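Local coordinates for protein mandelate racemase/muconate lactonizing enzyme (Polaromonas sp., PDB 3CB3) that binds magnesium and L-glucaric acid and, as in mandelate racemase, probably moves a proton on a hydroxy acid, at residues Ile49-Ile54 with Leu63-Ser68; Gly264-Ser269 with Ala289-Gly294; Leu310-His315 with Ala326-Glu331. One frame throughout, in Å; residues are numbered along the deposited sequence.

Interaction 1: residues Ile49-Ile54 with Leu63-Ser68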
loop_
_atom_site.group_PDB
_atom_site.type_symbol
_atom_site.label_atom_id
_atom_site.label_comp_id
_atom_site.label_asym_id
_atom_site.label_seq_id
_atom_site.Cartn_x
_atom_site.Cartn_y
_atom_site.Cartn_z
ATOM N N ILE A 49 4.456 -17.816 1.907
ATOM C CA ILE A 49 5.673 -17.225 2.444
ATOM C C ILE A 49 6.627 -16.851 1.321
ATOM O O ILE A 49 6.858 -17.633 0.396
ATOM C CB ILE A 49 6.415 -18.200 3.394
ATOM C CG1 ILE A 49 5.557 -18.511 4.621
ATOM C CG2 ILE A 49 7.739 -17.597 3.841
ATOM C CD1 ILE A 49 4.606 -19.639 4.400
ATOM N N LEU A 50 7.170 -15.644 1.396
ATOM C CA LEU A 50 8.142 -15.182 0.411
ATOM C C LEU A 50 9.509 -15.251 1.084
ATOM O O LEU A 50 9.761 -14.535 2.055
ATOM C CB LEU A 50 7.848 -13.736 -0.009
ATOM C CG LEU A 50 8.934 -13.076 -0.871
ATOM C CD1 LEU A 50 9.099 -13.847 -2.176
ATOM C CD2 LEU A 50 8.571 -11.621 -1.138
ATOM N N PHE A 51 10.378 -16.128 0.592
ATOM C CA PHE A 51 11.717 -16.261 1.160
ATOM C C PHE A 51 12.745 -15.558 0.286
ATOM O O PHE A 51 12.685 -15.635 -0.945
ATOM C CB PHE A 51 12.119 -17.733 1.283
ATOM C CG PHE A 51 11.611 -18.411 2.521
ATOM C CD1 PHE A 51 11.998 -17.972 3.782
ATOM C CD2 PHE A 51 10.779 -19.527 2.421
ATOM C CE1 PHE A 51 11.567 -18.638 4.931
ATOM C CE2 PHE A 51 10.345 -20.198 3.556
ATOM C CZ PHE A 51 10.740 -19.755 4.817
ATOM N N ALA A 52 13.690 -14.883 0.931
ATOM C CA ALA A 52 14.757 -14.188 0.227
ATOM C C ALA A 52 16.126 -14.642 0.741
ATOM O O ALA A 52 16.363 -14.698 1.947
ATOM C CB ALA A 52 14.611 -12.689 0.406
ATOM N N GLU A 53 17.020 -14.981 -0.180
ATOM C CA GLU A 53 18.374 -15.396 0.186
ATOM C C GLU A 53 19.357 -14.495 -0.551
ATOM O O GLU A 53 19.280 -14.349 -1.773
ATOM C CB GLU A 53 18.613 -16.857 -0.189
ATOM C CG GLU A 53 17.801 -17.825 0.649
ATOM C CD GLU A 53 17.731 -19.210 0.046
ATOM O OE1 GLU A 53 18.764 -19.910 0.038
ATOM O OE2 GLU A 53 16.638 -19.595 -0.424
ATOM N N ILE A 54 20.262 -13.880 0.204
ATOM C CA ILE A 54 21.261 -12.979 -0.354
ATOM C C ILE A 54 22.675 -13.452 0.002
ATOM O O ILE A 54 22.945 -13.853 1.138
ATOM C CB ILE A 54 21.049 -11.544 0.180
ATOM C CG1 ILE A 54 19.665 -11.036 -0.252
ATOM C CG2 ILE A 54 22.140 -10.615 -0.337
ATOM C CD1 ILE A 54 19.320 -9.654 0.263
ATOM N N LEU A 63 19.155 -14.656 5.259
ATOM C CA LEU A 63 17.859 -15.251 4.954
ATOM C C LEU A 63 16.779 -14.343 5.522
ATOM O O LEU A 63 16.864 -13.913 6.671
ATOM C CB LEU A 63 17.734 -16.638 5.592
ATOM C CG LEU A 63 16.339 -17.264 5.472
ATOM C CD1 LEU A 63 16.092 -17.657 4.022
ATOM C CD2 LEU A 63 16.224 -18.490 6.386
ATOM N N GLY A 64 15.770 -14.036 4.715
ATOM C CA GLY A 64 14.697 -13.180 5.184
ATOM C C GLY A 64 13.370 -13.664 4.647
ATOM O O GLY A 64 13.324 -14.556 3.795
ATOM N N PHE A 65 12.277 -13.085 5.130
ATOM C CA PHE A 65 10.981 -13.517 4.639
ATOM C C PHE A 65 9.855 -12.557 4.935
ATOM O O PHE A 65 9.935 -11.730 5.844
ATOM C CB PHE A 65 10.632 -14.891 5.227
ATOM C CG PHE A 65 10.252 -14.858 6.686
ATOM C CD1 PHE A 65 8.927 -14.646 7.073
ATOM C CD2 PHE A 65 11.213 -15.048 7.674
ATOM C CE1 PHE A 65 8.563 -14.625 8.429
ATOM C CE2 PHE A 65 10.862 -15.030 9.032
ATOM C CZ PHE A 65 9.532 -14.819 9.407
ATOM N N SER A 66 8.812 -12.672 4.125
ATOM C CA SER A 66 7.591 -11.909 4.293
ATOM C C SER A 66 6.506 -12.956 4.099
ATOM O O SER A 66 6.811 -14.128 3.863
ATOM C CB SER A 66 7.446 -10.815 3.240
ATOM O OG SER A 66 6.337 -9.991 3.567
ATOM N N TYR A 67 5.246 -12.549 4.190
ATOM C CA TYR A 67 4.164 -13.500 4.017
ATOM C C TYR A 67 2.850 -12.787 3.738
ATOM O O TYR A 67 2.735 -11.584 3.946
ATOM C CB TYR A 67 4.025 -14.347 5.281
ATOM C CG TYR A 67 3.349 -13.624 6.427
ATOM C CD1 TYR A 67 1.990 -13.816 6.693
ATOM C CD2 TYR A 67 4.057 -12.732 7.234
ATOM C CE1 TYR A 67 1.357 -13.136 7.735
ATOM C CE2 TYR A 67 3.433 -12.044 8.276
ATOM C CZ TYR A 67 2.083 -12.252 8.519
ATOM O OH TYR A 67 1.454 -11.577 9.545
ATOM N N SER A 68 1.869 -13.544 3.260
ATOM C CA SER A 68 0.540 -13.016 2.977
ATOM C C SER A 68 -0.445 -14.037 3.527
ATOM O O SER A 68 -0.354 -15.217 3.203
ATOM C CB SER A 68 0.317 -12.864 1.469
ATOM O OG SER A 68 1.208 -11.929 0.893
#
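F51 and F65 pack side by side from adjacent strands: CD1 of the F51 ring lies 3.7 Å from CB of F65, and the same CD1 meets CD1 of L63 at 4.1 Å. Within its own strand I49 places CG2 over the centre of the F51 ring, 3.7 Å above the plane, and this methyl also approaches F65 CB. The F65 ring itself leads away from the 49-54 strand, because CG sits between the backbone N and the carbonyl carbon (chi1 73°). On the other face of the sheet L50, A52 and S66 lie toward helices 73-83 and 114-133. The pairing belongs to the antiparallel hairpin of strands 44-56 and 61-68 in the N-terminal domain; the segment axes run at 163°. F51 with F65 is a non-hydrogen-bonded pair, flanked by the hydrogen-bonded pairs L50-S66 and A52-G64. Four bonds of 2.9 Å join these, L50 N to S66 O, S66 N to L50 O, A52 N to G64 O and G64 N to A52 O; the third is the straightest, with 168° at the hydrogen. Toward the polar edge, E53 CG rests 3.8 Å from L63 CD1 while E53 OE2 continues to a salt bridge with R19. At the opposite end of the hairpin segment, Y67 turns its OH to a hydrogen bond with D288, its side chain about 6 Å from the bound glucarate.

Interaction 2: residues Gly264-Ser269 with Ala289-Gly294; sequences GEMLTS and APRVGG. With MG (magnesium ion), chain E; LGT (L-glucaric acid), chain G.
E265, a magnesium ligand of the enolase-superfamily barrel, meets R291 from a short helical turn farther along the chain. R291 CG stands anti to its carbonyl carbon (chi1 -71°) and the chain is extended from there to NE, which carries the guanidinium past the E265 backbone. NH1 donates to E265 O at 2.9 Å with 155° at the hydrogen; the oxygen lies near the guanidinium plane, but the donor stands well above the carbonyl plane. M266 curls back on itself so that SD comes within 3.6 Å of R291 NH1. An alanine in place of R291 would probably leave E265 O without its donor and M266 SD without the nitrogen it rests against. In the metal site, E265 OE1 binds magnesium at 2.1 Å beside D213 and E239, the three carboxylates standing at or just past the C-terminal ends of successive barrel strands; O1A and O2 of the glucarate and a water are further ligands. The second carboxylate oxygen, E265 OE2, accepts from glucarate O3 at 3.0 Å, and a water joins it to R291 NH2, although that water lies too close to the ligand hydroxyls to be placed with confidence. The two backbones meet in a CA-H...O contact, T268 CA lying 3.3 Å from R291 O, while the side-chain methyl V292 CG1 rests 3.7 Å from L267 O. Another water sits between the carbonyls of T268 and R291. The short helix ends in a Schellman motif at G293, where positive phi suits glycine and G294 N reaches A289 O. M266 packs on A107, T268 on G110 and R291 on S108, all three of the second subunit.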
loop_
_atom_site.group_PDB
_atom_site.type_symbol
_atom_site.label_atom_id
_atom_site.label_comp_id
_atom_site.label_asym_id
_atom_site.label_seq_id
_atom_site.Cartn_x
_atom_site.Cartn_y
_atom_site.Cartn_z
ATOM N N GLY A 264 -2.910 -2.369 15.325
ATOM C CA GLY A 264 -1.845 -2.079 14.383
ATOM C C GLY A 264 -1.463 -3.227 13.466
ATOM O O GLY A 264 -0.841 -3.000 12.437
ATOM N N GLU A 265 -1.844 -4.454 13.822
ATOM C CA GLU A 265 -1.492 -5.622 13.013
ATOM C C GLU A 265 -1.842 -5.510 11.527
ATOM O O GLU A 265 -1.151 -6.082 10.687
ATOM C CB GLU A 265 -2.146 -6.891 13.581
ATOM C CG GLU A 265 -3.634 -7.051 13.251
ATOM C CD GLU A 265 -4.254 -8.259 13.943
ATOM O OE1 GLU A 265 -4.181 -8.323 15.187
ATOM O OE2 GLU A 265 -4.804 -9.140 13.247
ATOM N N MET A 266 -2.911 -4.786 11.199
ATOM C CA MET A 266 -3.319 -4.641 9.797
ATOM C C MET A 266 -2.582 -3.549 9.010
ATOM O O MET A 266 -2.632 -3.535 7.782
ATOM C CB MET A 266 -4.829 -4.372 9.715
ATOM C CG MET A 266 -5.682 -5.444 10.362
ATOM S SD MET A 266 -5.258 -7.089 9.756
ATOM C CE MET A 266 -5.793 -6.961 8.042
ATOM N N LEU A 267 -1.903 -2.643 9.707
ATOM C CA LEU A 267 -1.195 -1.549 9.042
ATOM C C LEU A 267 -0.010 -2.045 8.221
ATOM O O LEU A 267 0.677 -2.982 8.619
ATOM C CB LEU A 267 -0.758 -0.515 10.082
ATOM C CG LEU A 267 -1.930 -0.028 10.944
ATOM C CD1 LEU A 267 -1.457 1.068 11.882
ATOM C CD2 LEU A 267 -3.062 0.495 10.058
ATOM N N THR A 268 0.232 -1.413 7.073
ATOM C CA THR A 268 1.305 -1.852 6.186
ATOM C C THR A 268 2.430 -0.854 5.886
ATOM O O THR A 268 3.079 -0.946 4.840
ATOM C CB THR A 268 0.721 -2.331 4.836
ATOM O OG1 THR A 268 0.148 -1.215 4.145
ATOM C CG2 THR A 268 -0.381 -3.383 5.067
ATOM N N SER A 269 2.667 0.092 6.785
ATOM C CA SER A 269 3.740 1.055 6.576
ATOM C C SER A 269 4.010 1.845 7.837
ATOM O O SER A 269 3.166 1.922 8.728
ATOM C CB SER A 269 3.397 2.035 5.448
ATOM O OG SER A 269 2.424 2.968 5.876
ATOM N N ALA A 289 6.498 -6.647 11.320
ATOM C CA ALA A 289 7.649 -6.337 10.468
ATOM C C ALA A 289 7.423 -6.723 9.003
ATOM O O ALA A 289 7.569 -5.887 8.106
ATOM C CB ALA A 289 8.906 -6.996 11.014
ATOM N N PRO A 290 7.063 -7.990 8.738
ATOM C CA PRO A 290 6.827 -8.392 7.348
ATOM C C PRO A 290 5.771 -7.509 6.669
ATOM O O PRO A 290 5.979 -7.025 5.561
ATOM C CB PRO A 290 6.365 -9.839 7.487
ATOM C CG PRO A 290 7.181 -10.321 8.662
ATOM C CD PRO A 290 7.041 -9.162 9.634
ATOM N N ARG A 291 4.650 -7.282 7.344
ATOM C CA ARG A 291 3.582 -6.469 6.770
ATOM C C ARG A 291 3.928 -4.998 6.540
ATOM O O ARG A 291 3.364 -4.372 5.642
ATOM C CB ARG A 291 2.315 -6.554 7.635
ATOM C CG ARG A 291 1.609 -7.904 7.577
ATOM C CD ARG A 291 0.308 -7.907 8.368
ATOM N NE ARG A 291 -0.304 -9.230 8.350
ATOM C CZ ARG A 291 -1.424 -9.551 8.993
ATOM N NH1 ARG A 291 -2.062 -8.637 9.715
ATOM N NH2 ARG A 291 -1.912 -10.782 8.908
ATOM N N VAL A 292 4.849 -4.448 7.331
ATOM C CA VAL A 292 5.219 -3.037 7.198
ATOM C C VAL A 292 6.444 -2.789 6.324
ATOM O O VAL A 292 6.863 -1.648 6.141
ATOM C CB VAL A 292 5.470 -2.359 8.580
ATOM C CG1 VAL A 292 4.241 -2.509 9.470
ATOM C CG2 VAL A 292 6.720 -2.954 9.250
ATOM N N GLY A 293 7.028 -3.850 5.781
ATOM C CA GLY A 293 8.175 -3.653 4.919
ATOM C C GLY A 293 9.522 -4.067 5.481
ATOM O O GLY A 293 10.554 -3.640 4.961
ATOM N N GLY A 294 9.523 -4.885 6.531
ATOM C CA GLY A 294 10.781 -5.348 7.088
ATOM C C GLY A 294 11.259 -4.688 8.370
ATOM O O GLY A 294 10.564 -3.872 8.977
HETATM MG MG MG E . -5.250 -9.628 16.507
HETATM O O1A LGT G . -3.771 -11.029 16.798
HETATM C C1 LGT G . -3.806 -11.996 16.010
HETATM O O1B LGT G . -2.878 -12.827 15.861
HETATM C C2 LGT G . -5.089 -12.205 15.145
HETATM O O2 LGT G . -5.765 -10.944 14.967
HETATM C C3 LGT G . -4.771 -12.828 13.771
HETATM O O3 LGT G . -3.859 -11.970 13.092
HETATM C C4 LGT G . -6.017 -13.063 12.848
HETATM O O4 LGT G . -5.971 -12.225 11.683
HETATM C C5 LGT G . -6.200 -14.521 12.349
HETATM O O5 LGT G . -5.012 -14.944 11.657
HETATM C C6 LGT G . -6.506 -15.494 13.511
HETATM O O6A LGT G . -7.683 -15.480 13.945
HETATM O O6B LGT G . -5.586 -16.218 13.955
HETATM O O HOH W 1 -4.162 -10.787 10.969
HETATM O O HOH W 2 4.696 -2.721 3.491
HETATM O O HOH W 3 -6.854 -8.478 16.327
#

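Interaction 3: residues Leu310-His315 with Ala326-Glu331; sequences LMLAPH and AAYPRE. With LGT (L-glucaric acid), chain G.
L312 lays CB over one face of the Y328 ring, 3.9 Å from its centroid and only 14° off the normal, a CH-pi contact. With CG anti to the backbone N (chi1 -166°), the leucine also brings L312 CD2 to 3.9 Å from Y328 CD1. P329 CD lies over the opposite face, offset toward the rim. The Y328 hydroxyl OH donates to L310 O at 2.8 Å, from well above the carbonyl plane. R330 grips the same oxygen side-on: NH2 arrives on a lone pair at 2.8 Å and NE lies 2.9 Å from L310 O, which thus accepts three bonds. NH2 also serves E306 O on the neighbouring helix 295-308. The entry to barrel strand 311-312 is thereby tied to the loop after helix 318-326, at the end of the strand away from the ligand. A water adds a link, accepting from L312 N and lying within bonding distance of R330 O. Past the strand, H315 points into the ligand pocket, where NE2 donates to glucarate O3 at 2.7 Å with 161° at the hydrogen. Its ND1 bonds to D288, a His-Asp dyad as in mandelate racemase, where the histidine is a general acid-base.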
loop_
_atom_site.group_PDB
_atom_site.type_symbol
_atom_site.label_atom_id
_atom_site.label_comp_id
_atom_site.label_asym_id
_atom_site.label_seq_id
_atom_site.Cartn_x
_atom_site.Cartn_y
_atom_site.Cartn_z
ATOM N N LEU A 310 4.813 4.738 24.318
ATOM C CA LEU A 310 3.909 3.613 24.171
ATOM C C LEU A 310 4.596 2.291 24.454
ATOM O O LEU A 310 5.813 2.233 24.675
ATOM C CB LEU A 310 3.325 3.581 22.757
ATOM C CG LEU A 310 2.609 4.846 22.269
ATOM C CD1 LEU A 310 2.062 4.585 20.872
ATOM C CD2 LEU A 310 1.482 5.232 23.222
ATOM N N MET A 311 3.796 1.230 24.436
ATOM C CA MET A 311 4.273 -0.117 24.671
ATOM C C MET A 311 4.206 -0.899 23.366
ATOM O O MET A 311 3.468 -0.532 22.449
ATOM C CB MET A 311 3.422 -0.777 25.749
ATOM C CG MET A 311 3.433 0.018 27.049
ATOM S SD MET A 311 2.435 -0.711 28.339
ATOM C CE MET A 311 0.816 -0.035 27.956
ATOM N N LEU A 312 4.974 -1.981 23.288
ATOM C CA LEU A 312 5.027 -2.777 22.074
ATOM C C LEU A 312 4.556 -4.222 22.229
ATOM O O LEU A 312 4.868 -4.893 23.219
ATOM C CB LEU A 312 6.459 -2.773 21.538
ATOM C CG LEU A 312 6.669 -3.257 20.108
ATOM C CD1 LEU A 312 6.069 -2.232 19.154
ATOM C CD2 LEU A 312 8.161 -3.432 19.834
ATOM N N ALA A 313 3.811 -4.688 21.229
ATOM C CA ALA A 313 3.298 -6.054 21.181
ATOM C C ALA A 313 3.265 -6.465 19.706
ATOM O O ALA A 313 2.203 -6.518 19.087
ATOM C CB ALA A 313 1.893 -6.116 21.780
ATOM N N PRO A 314 4.440 -6.750 19.126
ATOM C CA PRO A 314 4.562 -7.151 17.719
ATOM C C PRO A 314 3.533 -8.211 17.346
ATOM O O PRO A 314 3.143 -9.021 18.178
ATOM C CB PRO A 314 5.996 -7.674 17.631
ATOM C CG PRO A 314 6.715 -6.836 18.650
ATOM C CD PRO A 314 5.742 -6.855 19.811
ATOM N N HIS A 315 3.097 -8.204 16.093
ATOM C CA HIS A 315 2.101 -9.168 15.639
ATOM C C HIS A 315 2.697 -10.323 14.834
ATOM O O HIS A 315 3.457 -10.107 13.889
ATOM C CB HIS A 315 1.028 -8.452 14.804
ATOM C CG HIS A 315 0.122 -9.381 14.054
ATOM N ND1 HIS A 315 0.367 -9.773 12.755
ATOM C CD2 HIS A 315 -1.004 -10.032 14.438
ATOM C CE1 HIS A 315 -0.568 -10.624 12.371
ATOM N NE2 HIS A 315 -1.411 -10.799 13.373
ATOM N N ALA A 326 13.093 -7.742 22.089
ATOM C CA ALA A 326 14.188 -7.692 23.060
ATOM C C ALA A 326 14.876 -6.319 23.035
ATOM O O ALA A 326 15.356 -5.833 24.057
ATOM C CB ALA A 326 15.194 -8.795 22.766
ATOM N N ALA A 327 14.878 -5.678 21.867
ATOM C CA ALA A 327 15.511 -4.376 21.701
ATOM C C ALA A 327 14.664 -3.178 22.130
ATOM O O ALA A 327 15.141 -2.043 22.102
ATOM C CB ALA A 327 15.945 -4.205 20.242
ATOM N N TYR A 328 13.412 -3.413 22.517
ATOM C CA TYR A 328 12.544 -2.317 22.936
ATOM C C TYR A 328 12.749 -2.032 24.439
ATOM O O TYR A 328 12.879 -2.953 25.239
ATOM C CB TYR A 328 11.083 -2.676 22.639
ATOM C CG TYR A 328 10.151 -1.490 22.614
ATOM C CD1 TYR A 328 10.199 -0.567 21.568
ATOM C CD2 TYR A 328 9.231 -1.279 23.642
ATOM C CE1 TYR A 328 9.346 0.541 21.547
ATOM C CE2 TYR A 328 8.382 -0.185 23.635
ATOM C CZ TYR A 328 8.443 0.728 22.584
ATOM O OH TYR A 328 7.608 1.829 22.585
ATOM N N PRO A 329 12.776 -0.745 24.832
ATOM C CA PRO A 329 12.970 -0.282 26.214
ATOM C C PRO A 329 11.987 -0.780 27.276
ATOM O O PRO A 329 12.396 -1.241 28.340
ATOM C CB PRO A 329 12.917 1.241 26.075
ATOM C CG PRO A 329 13.448 1.470 24.715
ATOM C CD PRO A 329 12.735 0.405 23.913
ATOM N N ARG A 330 10.692 -0.650 27.005
ATOM C CA ARG A 330 9.678 -1.087 27.960
ATOM C C ARG A 330 9.279 -2.534 27.677
ATOM O O ARG A 330 9.292 -2.968 26.523
ATOM C CB ARG A 330 8.471 -0.142 27.897
ATOM C CG ARG A 330 8.788 1.260 28.430
ATOM C CD ARG A 330 7.583 2.195 28.393
ATOM N NE ARG A 330 7.349 2.736 27.056
ATOM C CZ ARG A 330 8.039 3.739 26.517
ATOM N NH1 ARG A 330 9.016 4.330 27.195
ATOM N NH2 ARG A 330 7.754 4.150 25.288
ATOM N N GLU A 331 8.934 -3.275 28.729
ATOM C CA GLU A 331 8.568 -4.687 28.604
ATOM C C GLU A 331 7.486 -4.969 27.565
ATOM O O GLU A 331 6.359 -4.515 27.689
ATOM C CB GLU A 331 8.125 -5.266 29.954
ATOM C CG GLU A 331 7.755 -6.759 29.885
ATOM C CD GLU A 331 8.921 -7.651 29.453
ATOM O OE1 GLU A 331 9.938 -7.663 30.176
ATOM O OE2 GLU A 331 8.825 -8.341 28.395
HETATM O O1A LGT G . -3.771 -11.029 16.798
HETATM C C1 LGT G . -3.806 -11.996 16.010
HETATM O O1B LGT G . -2.878 -12.827 15.861
HETATM C C2 LGT G . -5.089 -12.205 15.145
HETATM O O2 LGT G . -5.765 -10.944 14.967
HETATM C C3 LGT G . -4.771 -12.828 13.771
HETATM O O3 LGT G . -3.859 -11.970 13.092
HETATM C C4 LGT G . -6.017 -13.063 12.848
HETATM O O4 LGT G . -5.971 -12.225 11.683
HETATM C C5 LGT G . -6.200 -14.521 12.349
HETATM O O5 LGT G . -5.012 -14.944 11.657
HETATM C C6 LGT G . -6.506 -15.494 13.511
HETATM O O6A LGT G . -7.683 -15.480 13.945
HETATM O O6B LGT G . -5.586 -16.218 13.955
HETATM O O HOH W 4 6.409 -2.639 25.403
#

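Overall arrangement
Along the chain the three contacts follow in series. Interaction 1 lies in the antiparallel sheet of the N-terminal domain, interactions 2 and 3 in the barrel domain. The centres of interactions 1 and 2 are about 14 Å apart. Those of interactions 2 and 3 are about 15 Å apart. Interactions 1 and 3, on opposite sides of the chain's centre, have centres about 23 Å apart. One residue of each outer contact reaches back to interaction 2 beside the ligand: Y67 packs on P290 and R291, and H315 on E265 and R291. D288, just before segment 289-294, bonds to Y67, R291 and H315. This is consistent with both domains contributing to the surroundings of the glucarate, as in the enolase superfamily.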